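Local coordinates for protein lasso peptide isopeptidase AtxE2 (Asticcacaulis excentricus, PDB 5TXE) that hydrolyses the isopeptide bond of the lasso peptides astexin-2 and astexin-3, opening their knotted structure and converting them to linear peptides, at residues Leu405-Val415 against Asn498-Asp509; Thr532-Ser540 against Phe585-Val593. The protein carries 1 engineered substitution. One frame throughout, in Å; residues are numbered along the deposited sequence.

From the N terminus the chain first builds its propeller-like run of four-stranded antiparallel sheets, then enters the eight-stranded mixed sheet of the hydrolase domain at strand 401-408. Interaction 1 closes the first loop, bringing the hairpin turn between strands 401-408 and 414-421 against helix 494-512, 83 residues later. Interaction 2 opens only after that loop is shut, joining the end of helix 528-539 to residues 585-593 across a shorter excursion. The two therefore follow in series, without nesting or crossing. They touch through the helices: Leu-500 packs on Phe-535, and Ile-499 and Leu-503 on Thr-532, so the hairpin, the two neighbouring helices and the 585-593 segment are joined in a chain of side-chain contacts.

Interaction 1. Residues Leu405-Val415 against Asn498-Asp509; sequences LTLRNRNGIEV and NILHTLEDLIDD
Thr-502 OG1, on helix 494-512, takes a hydrogen bond of 2.9 Å from Asn-409 ND2 and passes its own proton back to Asn-498 O, 2.6 Å away. This is where the beta hairpin at the edge of the alpha/beta-hydrolase sheet is pinned to a helix. The type I turn Asn-409 to Gly-412 joins its two strands, and the Asn-409 amide serves turn and helix at once: OD1 accepts from Asn-411 N, forming an Asx turn, and from Ile-413 N at 3.0 Å, the two donors coming from opposite faces of the amide plane. With chi1 at 76°, CG sits between the backbone N and the carbonyl carbon, which lets one amide brace the turn and still face the helix. An alanine here is likely to leave Thr-502 OG1 without its donor and the amides of Asn-411 and Ile-413 without their shared acceptor, freeing the turn to shift.

Arg-410 runs across His-501 at about a right angle, its CD over one face of the imidazole, 4.3 Å from the centroid, in a CH-pi contact. Beyond it the guanidinium enters a salt-bridge network with Glu-504 and Asp-505; the Glu-504 bond is weak, and the modelled placement towards Asp-505 is doubtful. Below the turn the contact becomes apolar. Val-415 sets CG2 against the methyl of Thr-502, and Leu-506, which also packs on Leu-465 and Phe-467 of strand 463-467, meets both leucines of the edge strand: its CD2 lies 4.2 Å from Leu-405 CD1 and 3.5 Å from Leu-407 CD2.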
loop_
_atom_site.group_PDB
_atom_site.type_symbol
_atom_site.label_atom_id
_atom_site.label_comp_id
_atom_site.label_asym_id
_atom_site.label_seq_id
_atom_site.Cartn_x
_atom_site.Cartn_y
_atom_site.Cartn_z
ATOM N N LEU A 405 -10.552 3.555 18.511
ATOM C CA LEU A 405 -11.849 2.979 18.820
ATOM C C LEU A 405 -11.741 1.476 18.711
ATOM O O LEU A 405 -11.041 0.961 17.822
ATOM C CB LEU A 405 -12.946 3.398 17.809
ATOM C CG LEU A 405 -13.236 4.866 17.586
ATOM C CD1 LEU A 405 -14.159 5.024 16.384
ATOM C CD2 LEU A 405 -13.873 5.470 18.808
ATOM N N THR A 406 -12.523 0.791 19.550
ATOM C CA THR A 406 -12.608 -0.635 19.524
ATOM C C THR A 406 -13.998 -1.102 19.792
ATOM O O THR A 406 -14.738 -0.550 20.617
ATOM C CB THR A 406 -11.705 -1.275 20.593
ATOM O OG1 THR A 406 -12.064 -0.756 21.858
ATOM C CG2 THR A 406 -10.195 -1.005 20.334
ATOM N N LEU A 407 -14.380 -2.126 19.058
ATOM C CA LEU A 407 -15.631 -2.738 19.289
ATOM C C LEU A 407 -15.640 -4.149 18.693
ATOM O O LEU A 407 -14.688 -4.563 17.996
ATOM C CB LEU A 407 -16.788 -1.886 18.763
ATOM C CG LEU A 407 -16.903 -1.562 17.268
ATOM C CD1 LEU A 407 -17.439 -2.720 16.428
ATOM C CD2 LEU A 407 -17.850 -0.360 17.132
ATOM N N ARG A 408 -16.676 -4.902 19.039
ATOM C CA ARG A 408 -16.859 -6.200 18.480
ATOM C C ARG A 408 -18.052 -5.960 17.632
ATOM O O ARG A 408 -18.980 -5.294 18.082
ATOM C CB ARG A 408 -17.140 -7.248 19.540
ATOM C CG ARG A 408 -17.064 -8.659 18.977
ATOM C CD ARG A 408 -17.276 -9.723 20.052
ATOM N NE ARG A 408 -16.186 -9.850 21.025
ATOM C CZ ARG A 408 -15.053 -10.505 20.813
ATOM N NH1 ARG A 408 -14.774 -11.057 19.631
ATOM N NH2 ARG A 408 -14.146 -10.579 21.776
ATOM N N ASN A 409 -18.014 -6.438 16.401
ATOM C CA ASN A 409 -19.096 -6.165 15.496
ATOM C C ASN A 409 -20.188 -7.200 15.671
ATOM O O ASN A 409 -20.017 -8.173 16.425
ATOM C CB ASN A 409 -18.596 -6.004 14.036
ATOM C CG ASN A 409 -18.232 -7.298 13.339
ATOM O OD1 ASN A 409 -18.526 -8.381 13.800
ATOM N ND2 ASN A 409 -17.527 -7.174 12.188
ATOM N N ARG A 410 -21.293 -6.990 14.961
ATOM C CA ARG A 410 -22.450 -7.864 15.068
ATOM C C ARG A 410 -22.167 -9.308 14.639
ATOM O O ARG A 410 -22.883 -10.224 15.009
ATOM C CB ARG A 410 -23.680 -7.244 14.371
ATOM C CG ARG A 410 -23.584 -6.698 12.925
ATOM C CD ARG A 410 -25.014 -6.420 12.430
ATOM N NE ARG A 410 -25.328 -5.170 11.749
ATOM C CZ ARG A 410 -25.317 -3.946 12.278
ATOM N NH1 ARG A 410 -24.891 -3.747 13.504
ATOM N NH2 ARG A 410 -25.699 -2.907 11.548
ATOM N N ASN A 411 -21.087 -9.550 13.927
ATOM C CA ASN A 411 -20.716 -10.911 13.627
ATOM C C ASN A 411 -19.687 -11.449 14.584
ATOM O O ASN A 411 -19.053 -12.469 14.276
ATOM C CB ASN A 411 -20.197 -10.950 12.200
ATOM C CG ASN A 411 -21.257 -10.476 11.220
ATOM O OD1 ASN A 411 -21.222 -9.363 10.672
ATOM N ND2 ASN A 411 -22.248 -11.320 11.040
ATOM N N GLY A 412 -19.485 -10.764 15.721
ATOM C CA GLY A 412 -18.547 -11.254 16.753
ATOM C C GLY A 412 -17.072 -10.948 16.516
ATOM O O GLY A 412 -16.212 -11.512 17.140
ATOM N N ILE A 413 -16.758 -10.087 15.562
ATOM C CA ILE A 413 -15.359 -9.922 15.143
ATOM C C ILE A 413 -14.819 -8.668 15.754
ATOM O O ILE A 413 -15.495 -7.665 15.808
ATOM C CB ILE A 413 -15.252 -9.897 13.611
ATOM C CG1 ILE A 413 -15.590 -11.277 13.066
ATOM C CG2 ILE A 413 -13.867 -9.451 13.167
ATOM C CD1 ILE A 413 -16.106 -11.257 11.655
ATOM N N GLU A 414 -13.605 -8.751 16.247
ATOM C CA GLU A 414 -12.938 -7.605 16.850
ATOM C C GLU A 414 -12.572 -6.589 15.773
ATOM O O GLU A 414 -12.032 -6.943 14.748
ATOM C CB GLU A 414 -11.649 -8.046 17.573
ATOM C CG GLU A 414 -11.913 -9.026 18.726
ATOM C CD GLU A 414 -10.663 -9.544 19.426
ATOM O OE1 GLU A 414 -9.522 -9.112 19.138
ATOM O OE2 GLU A 414 -10.857 -10.347 20.341
ATOM N N VAL A 415 -12.856 -5.329 16.044
ATOM C CA VAL A 415 -12.611 -4.259 15.111
ATOM C C VAL A 415 -11.830 -3.148 15.797
ATOM O O VAL A 415 -12.130 -2.816 16.939
ATOM C CB VAL A 415 -13.938 -3.666 14.686
ATOM C CG1 VAL A 415 -13.713 -2.435 13.801
ATOM C CG2 VAL A 415 -14.760 -4.715 13.968
ATOM N N ASN A 498 -20.574 -7.780 5.912
ATOM C CA ASN A 498 -19.859 -7.675 7.209
ATOM C C ASN A 498 -19.124 -6.339 7.304
ATOM O O ASN A 498 -19.064 -5.680 8.381
ATOM C CB ASN A 498 -18.844 -8.818 7.327
ATOM C CG ASN A 498 -17.933 -8.703 8.578
ATOM O OD1 ASN A 498 -18.400 -8.488 9.712
ATOM N ND2 ASN A 498 -16.614 -8.863 8.358
ATOM N N ILE A 499 -18.513 -5.939 6.188
ATOM C CA ILE A 499 -17.884 -4.620 6.162
ATOM C C ILE A 499 -18.881 -3.486 6.368
ATOM O O ILE A 499 -18.670 -2.568 7.173
ATOM C CB ILE A 499 -17.040 -4.435 4.882
ATOM C CG1 ILE A 499 -15.846 -5.365 4.975
ATOM C CG2 ILE A 499 -16.544 -2.987 4.782
ATOM C CD1 ILE A 499 -15.219 -5.673 3.648
ATOM N N LEU A 500 -19.963 -3.525 5.624
ATOM C CA LEU A 500 -20.931 -2.431 5.715
ATOM C C LEU A 500 -21.554 -2.367 7.117
ATOM O O LEU A 500 -21.722 -1.274 7.700
ATOM C CB LEU A 500 -22.009 -2.608 4.696
ATOM C CG LEU A 500 -23.131 -1.589 4.743
ATOM C CD1 LEU A 500 -22.652 -0.194 4.493
ATOM C CD2 LEU A 500 -24.165 -1.926 3.711
ATOM N N HIS A 501 -21.869 -3.538 7.667
ATOM C CA HIS A 501 -22.445 -3.582 9.017
ATOM C C HIS A 501 -21.463 -3.091 10.020
ATOM O O HIS A 501 -21.846 -2.440 10.989
ATOM C CB HIS A 501 -22.856 -4.992 9.386
ATOM C CG HIS A 501 -24.085 -5.501 8.696
ATOM N ND1 HIS A 501 -25.196 -4.722 8.440
ATOM C CD2 HIS A 501 -24.394 -6.741 8.263
ATOM C CE1 HIS A 501 -26.128 -5.456 7.862
ATOM N NE2 HIS A 501 -25.663 -6.683 7.738
ATOM N N THR A 502 -20.178 -3.335 9.800
ATOM C CA THR A 502 -19.164 -2.798 10.725
ATOM C C THR A 502 -19.109 -1.302 10.671
ATOM O O THR A 502 -18.997 -0.655 11.686
ATOM C CB THR A 502 -17.766 -3.365 10.439
ATOM O OG1 THR A 502 -17.818 -4.780 10.496
ATOM C CG2 THR A 502 -16.736 -2.875 11.436
ATOM N N LEU A 503 -19.209 -0.730 9.486
ATOM C CA LEU A 503 -19.253 0.727 9.401
ATOM C C LEU A 503 -20.486 1.303 10.101
ATOM O O LEU A 503 -20.396 2.333 10.758
ATOM C CB LEU A 503 -19.266 1.187 7.941
ATOM C CG LEU A 503 -17.938 1.028 7.212
ATOM C CD1 LEU A 503 -18.143 1.313 5.764
ATOM C CD2 LEU A 503 -16.878 1.961 7.795
ATOM N N GLU A 504 -21.625 0.663 9.904
ATOM C CA GLU A 504 -22.853 1.053 10.571
ATOM C C GLU A 504 -22.705 0.930 12.118
ATOM O O GLU A 504 -23.116 1.830 12.827
ATOM C CB GLU A 504 -24.035 0.270 10.044
ATOM C CG GLU A 504 -24.407 0.632 8.595
ATOM C CD GLU A 504 -25.474 -0.279 7.981
ATOM O OE1 GLU A 504 -25.847 -1.306 8.615
ATOM O OE2 GLU A 504 -25.971 0.032 6.866
ATOM N N ASP A 505 -22.016 -0.090 12.613
ATOM C CA ASP A 505 -21.725 -0.198 14.060
ATOM C C ASP A 505 -20.878 0.966 14.535
ATOM O O ASP A 505 -21.179 1.579 15.548
ATOM C CB ASP A 505 -21.004 -1.513 14.386
ATOM C CG ASP A 505 -21.855 -2.745 14.071
ATOM O OD1 ASP A 505 -23.089 -2.619 14.072
ATOM O OD2 ASP A 505 -21.310 -3.852 13.814
ATOM N N LEU A 506 -19.833 1.310 13.787
ATOM C CA LEU A 506 -18.988 2.414 14.198
ATOM C C LEU A 506 -19.742 3.729 14.198
ATOM O O LEU A 506 -19.534 4.578 15.072
ATOM C CB LEU A 506 -17.732 2.538 13.343
ATOM C CG LEU A 506 -16.800 1.375 13.519
ATOM C CD1 LEU A 506 -15.819 1.238 12.340
ATOM C CD2 LEU A 506 -16.043 1.572 14.836
ATOM N N ILE A 507 -20.556 3.920 13.184
ATOM C CA ILE A 507 -21.295 5.155 13.079
ATOM C C ILE A 507 -22.253 5.224 14.272
ATOM O O ILE A 507 -22.373 6.269 14.905
ATOM C CB ILE A 507 -22.084 5.223 11.747
ATOM C CG1 ILE A 507 -21.108 5.383 10.558
ATOM C CG2 ILE A 507 -23.050 6.368 11.731
ATOM C CD1 ILE A 507 -21.798 5.219 9.227
ATOM N N ASP A 508 -22.973 4.136 14.520
ATOM C CA ASP A 508 -23.914 4.096 15.649
ATOM C C ASP A 508 -23.216 4.381 16.962
ATOM O O ASP A 508 -23.745 5.091 17.786
ATOM C CB ASP A 508 -24.622 2.745 15.759
ATOM C CG ASP A 508 -25.646 2.518 14.640
ATOM O OD1 ASP A 508 -26.048 3.502 13.970
ATOM O OD2 ASP A 508 -26.041 1.353 14.416
ATOM N N ASP A 509 -22.025 3.849 17.147
ATOM C CA ASP A 509 -21.264 4.151 18.346
ATOM C C ASP A 509 -21.020 5.644 18.485
ATOM O O ASP A 509 -21.224 6.224 19.543
ATOM C CB ASP A 509 -19.918 3.389 18.305
ATOM C CG ASP A 509 -19.051 3.600 19.571
ATOM O OD1 ASP A 509 -19.330 2.969 20.596
ATOM O OD2 ASP A 509 -18.059 4.363 19.541
#

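Interaction 2. Residues Thr532-Ser540 against Phe585-Val593; sequences TVHFGLINS and FWAATSFVV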
loop_
_atom_site.group_PDB
_atom_site.type_symbol
_atom_site.label_atom_id
_atom_site.label_comp_id
_atom_site.label_asym_id
_atom_site.label_seq_id
_atom_site.Cartn_x
_atom_site.Cartn_y
_atom_site.Cartn_z
ATOM N N THR A 532 -16.625 -1.033 -1.508
ATOM C CA THR A 532 -17.459 -0.814 -0.342
ATOM C C THR A 532 -18.305 0.406 -0.567
ATOM O O THR A 532 -19.426 0.441 -0.180
ATOM C CB THR A 532 -16.585 -0.694 0.940
ATOM O OG1 THR A 532 -16.065 -1.976 1.266
ATOM C CG2 THR A 532 -17.344 -0.151 2.107
ATOM N N VAL A 533 -17.763 1.425 -1.193
ATOM C CA VAL A 533 -18.577 2.574 -1.487
ATOM C C VAL A 533 -19.731 2.227 -2.380
ATOM O O VAL A 533 -20.838 2.702 -2.161
ATOM C CB VAL A 533 -17.811 3.657 -2.197
ATOM C CG1 VAL A 533 -18.735 4.786 -2.611
ATOM C CG2 VAL A 533 -16.722 4.200 -1.272
ATOM N N HIS A 534 -19.487 1.411 -3.390
ATOM C CA HIS A 534 -20.535 1.138 -4.392
ATOM C C HIS A 534 -21.621 0.326 -3.709
ATOM O O HIS A 534 -22.798 0.625 -3.824
ATOM C CB HIS A 534 -20.000 0.407 -5.653
ATOM C CG HIS A 534 -18.829 1.088 -6.296
ATOM N ND1 HIS A 534 -17.796 0.394 -6.897
ATOM C CD2 HIS A 534 -18.486 2.397 -6.347
ATOM C CE1 HIS A 534 -16.902 1.258 -7.328
ATOM N NE2 HIS A 534 -17.293 2.475 -6.995
ATOM N N PHE A 535 -21.177 -0.696 -3.014
ATOM C CA PHE A 535 -22.082 -1.554 -2.199
ATOM C C PHE A 535 -22.861 -0.748 -1.184
ATOM O O PHE A 535 -24.052 -0.937 -0.996
ATOM C CB PHE A 535 -21.264 -2.643 -1.465
ATOM C CG PHE A 535 -22.096 -3.747 -0.888
ATOM C CD1 PHE A 535 -22.506 -4.795 -1.684
ATOM C CD2 PHE A 535 -22.552 -3.678 0.420
ATOM C CE1 PHE A 535 -23.285 -5.813 -1.169
ATOM C CE2 PHE A 535 -23.308 -4.703 0.973
ATOM C CZ PHE A 535 -23.680 -5.771 0.166
ATOM N N GLY A 536 -22.184 0.169 -0.538
ATOM C CA GLY A 536 -22.785 0.957 0.525
ATOM C C GLY A 536 -23.859 1.882 0.057
ATOM O O GLY A 536 -24.862 2.114 0.789
ATOM N N LEU A 537 -23.684 2.454 -1.130
ATOM C CA LEU A 537 -24.644 3.470 -1.597
ATOM C C LEU A 537 -25.902 2.779 -2.098
ATOM O O LEU A 537 -26.939 3.360 -2.188
ATOM C CB LEU A 537 -24.061 4.323 -2.703
ATOM C CG LEU A 537 -22.878 5.175 -2.336
ATOM C CD1 LEU A 537 -22.507 6.098 -3.484
ATOM C CD2 LEU A 537 -23.126 5.992 -1.104
ATOM N N ILE A 538 -25.786 1.523 -2.453
ATOM C CA ILE A 538 -26.934 0.793 -2.954
ATOM C C ILE A 538 -27.672 0.085 -1.840
ATOM O O ILE A 538 -28.874 -0.023 -1.896
ATOM C CB ILE A 538 -26.500 -0.231 -4.009
ATOM C CG1 ILE A 538 -26.146 0.523 -5.308
ATOM C CG2 ILE A 538 -27.572 -1.285 -4.296
ATOM C CD1 ILE A 538 -25.259 -0.302 -6.185
ATOM N N ASN A 539 -26.954 -0.439 -0.860
ATOM C CA ASN A 539 -27.557 -1.302 0.142
ATOM C C ASN A 539 -27.741 -0.633 1.517
ATOM O O ASN A 539 -27.964 -1.305 2.515
ATOM C CB ASN A 539 -26.708 -2.575 0.238
ATOM C CG ASN A 539 -26.703 -3.372 -1.047
ATOM O OD1 ASN A 539 -27.655 -4.026 -1.348
ATOM N ND2 ASN A 539 -25.633 -3.279 -1.823
ATOM N N SER A 540 -27.626 0.696 1.567
ATOM C CA SER A 540 -27.986 1.461 2.726
ATOM C C SER A 540 -28.341 2.870 2.305
ATOM O O SER A 540 -28.056 3.305 1.203
ATOM C CB SER A 540 -26.832 1.490 3.692
ATOM O OG SER A 540 -26.028 2.634 3.544
ATOM N N PHE A 585 -25.709 -11.601 -9.287
ATOM C CA PHE A 585 -24.520 -11.197 -8.541
ATOM C C PHE A 585 -24.316 -9.688 -8.614
ATOM O O PHE A 585 -24.091 -9.075 -7.633
ATOM C CB PHE A 585 -23.349 -11.988 -9.090
ATOM C CG PHE A 585 -22.046 -11.631 -8.487
ATOM C CD1 PHE A 585 -21.692 -12.106 -7.231
ATOM C CD2 PHE A 585 -21.150 -10.813 -9.185
ATOM C CE1 PHE A 585 -20.473 -11.755 -6.667
ATOM C CE2 PHE A 585 -19.934 -10.463 -8.633
ATOM C CZ PHE A 585 -19.598 -10.913 -7.372
ATOM N N TRP A 586 -24.523 -9.085 -9.766
ATOM C CA TRP A 586 -24.262 -7.670 -9.980
ATOM C C TRP A 586 -25.338 -6.722 -9.440
ATOM O O TRP A 586 -25.106 -5.524 -9.288
ATOM C CB TRP A 586 -24.029 -7.464 -11.493
ATOM C CG TRP A 586 -22.806 -8.238 -12.002
ATOM C CD1 TRP A 586 -22.780 -9.298 -12.903
ATOM C CD2 TRP A 586 -21.456 -8.035 -11.579
ATOM N NE1 TRP A 586 -21.482 -9.753 -13.041
ATOM C CE2 TRP A 586 -20.653 -8.982 -12.261
ATOM C CE3 TRP A 586 -20.854 -7.141 -10.705
ATOM C CZ2 TRP A 586 -19.284 -9.052 -12.079
ATOM C CZ3 TRP A 586 -19.501 -7.197 -10.521
ATOM C CH2 TRP A 586 -18.718 -8.161 -11.202
ATOM N N ALA A 587 -26.522 -7.224 -9.125
ATOM C CA ALA A 587 -27.611 -6.359 -8.646
ATOM C C ALA A 587 -27.295 -5.634 -7.358
ATOM O O ALA A 587 -27.835 -4.549 -7.081
ATOM C CB ALA A 587 -28.850 -7.211 -8.428
ATOM N N ALA A 588 -26.389 -6.193 -6.567
ATOM C CA ALA A 588 -26.024 -5.539 -5.308
ATOM C C ALA A 588 -25.057 -4.394 -5.468
ATOM O O ALA A 588 -24.853 -3.648 -4.509
ATOM C CB ALA A 588 -25.386 -6.578 -4.401
ATOM N N THR A 589 -24.402 -4.282 -6.637
ATOM C CA THR A 589 -23.344 -3.263 -6.815
ATOM C C THR A 589 -23.344 -2.442 -8.123
ATOM O O THR A 589 -22.732 -1.400 -8.136
ATOM C CB THR A 589 -21.932 -3.871 -6.753
ATOM O OG1 THR A 589 -21.791 -4.850 -7.794
ATOM C CG2 THR A 589 -21.645 -4.519 -5.404
ATOM N N SER A 590 -24.027 -2.886 -9.175
ATOM C CA SER A 590 -23.973 -2.219 -10.462
ATOM C C SER A 590 -24.717 -0.907 -10.415
ATOM O O SER A 590 -25.900 -0.867 -10.042
ATOM C CB SER A 590 -24.527 -3.075 -11.582
ATOM O OG SER A 590 -24.888 -2.231 -12.666
ATOM N N PHE A 591 -24.021 0.167 -10.791
ATOM C CA PHE A 591 -24.685 1.459 -10.931
ATOM C C PHE A 591 -25.570 1.560 -12.174
ATOM O O PHE A 591 -26.500 2.372 -12.214
ATOM C CB PHE A 591 -23.680 2.617 -10.923
ATOM C CG PHE A 591 -23.078 2.909 -9.578
ATOM C CD1 PHE A 591 -23.517 2.293 -8.426
ATOM C CD2 PHE A 591 -22.068 3.823 -9.479
ATOM C CE1 PHE A 591 -22.958 2.624 -7.197
ATOM C CE2 PHE A 591 -21.477 4.126 -8.273
ATOM C CZ PHE A 591 -21.921 3.536 -7.125
ATOM N N VAL A 592 -25.324 0.745 -13.177
ATOM C CA VAL A 592 -26.238 0.728 -14.321
ATOM C C VAL A 592 -27.612 0.161 -13.864
ATOM O O VAL A 592 -28.633 0.784 -14.067
ATOM C CB VAL A 592 -25.665 -0.120 -15.502
ATOM C CG1 VAL A 592 -26.652 -0.220 -16.690
ATOM C CG2 VAL A 592 -24.382 0.504 -15.983
ATOM N N VAL A 593 -27.605 -1.002 -13.224
ATOM C CA VAL A 593 -28.837 -1.605 -12.681
ATOM C C VAL A 593 -29.549 -0.670 -11.705
ATOM O O VAL A 593 -30.754 -0.485 -11.820
ATOM C CB VAL A 593 -28.516 -2.950 -12.012
ATOM C CG1 VAL A 593 -29.713 -3.526 -11.254
ATOM C CG2 VAL A 593 -27.995 -3.932 -13.055
#
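The last turns of helix 528-539 lie beside an irregular, partly helical run that leads into the short helix 591-594, with the CA atoms of Phe-535 and Thr-589 only 5.1 Å apart. Asn-539 ND2 supplies the hydrogen bond between the two segments, donating to Ala-588 O at 2.8 Å; it arrives in the carbonyl plane, on a lone pair, at an N-H...O angle of 142°. The same nitrogen also donates to Phe-535 O, 2.9 Å away, and lies over the centre of the Phe-535 ring. Two carbonyls and a ring face thus fix how the amide is turned.

Thr-589 CG2 approaches the edge of the Phe-535 ring, 3.8 Å from CD1, while Ala-588 CB touches CE1. Ile-538 fills the middle of the contact with both branches. CG1 stands anti to the carbonyl carbon (chi1 -74°), carrying CD1 to the rim of the Phe-591 ring, 3.8 Å from its CD1, and to within 3.4 Å of Thr-589 O; CG2 rests against Ala-588 O. His-534 meets the same phenyl from another direction, CD2 to CZ 3.7 Å, with the ring planes at 75°. Its imidazole is held by Thr-553 and by Ser-550 O, and Thr-553 O also receives Thr-589 OG1.

Ser-590, whose side chain starts out away from helix 528-539, is the N-cap of helix 591-594, OG accepting from Val-593 N, and it also bonds to Asp-581. The helix being packed is the one that follows the nucleophile position, here the engineered Ala-527, as in the nucleophile elbow of alpha/beta-hydrolases of the prolyl oligopeptidase family.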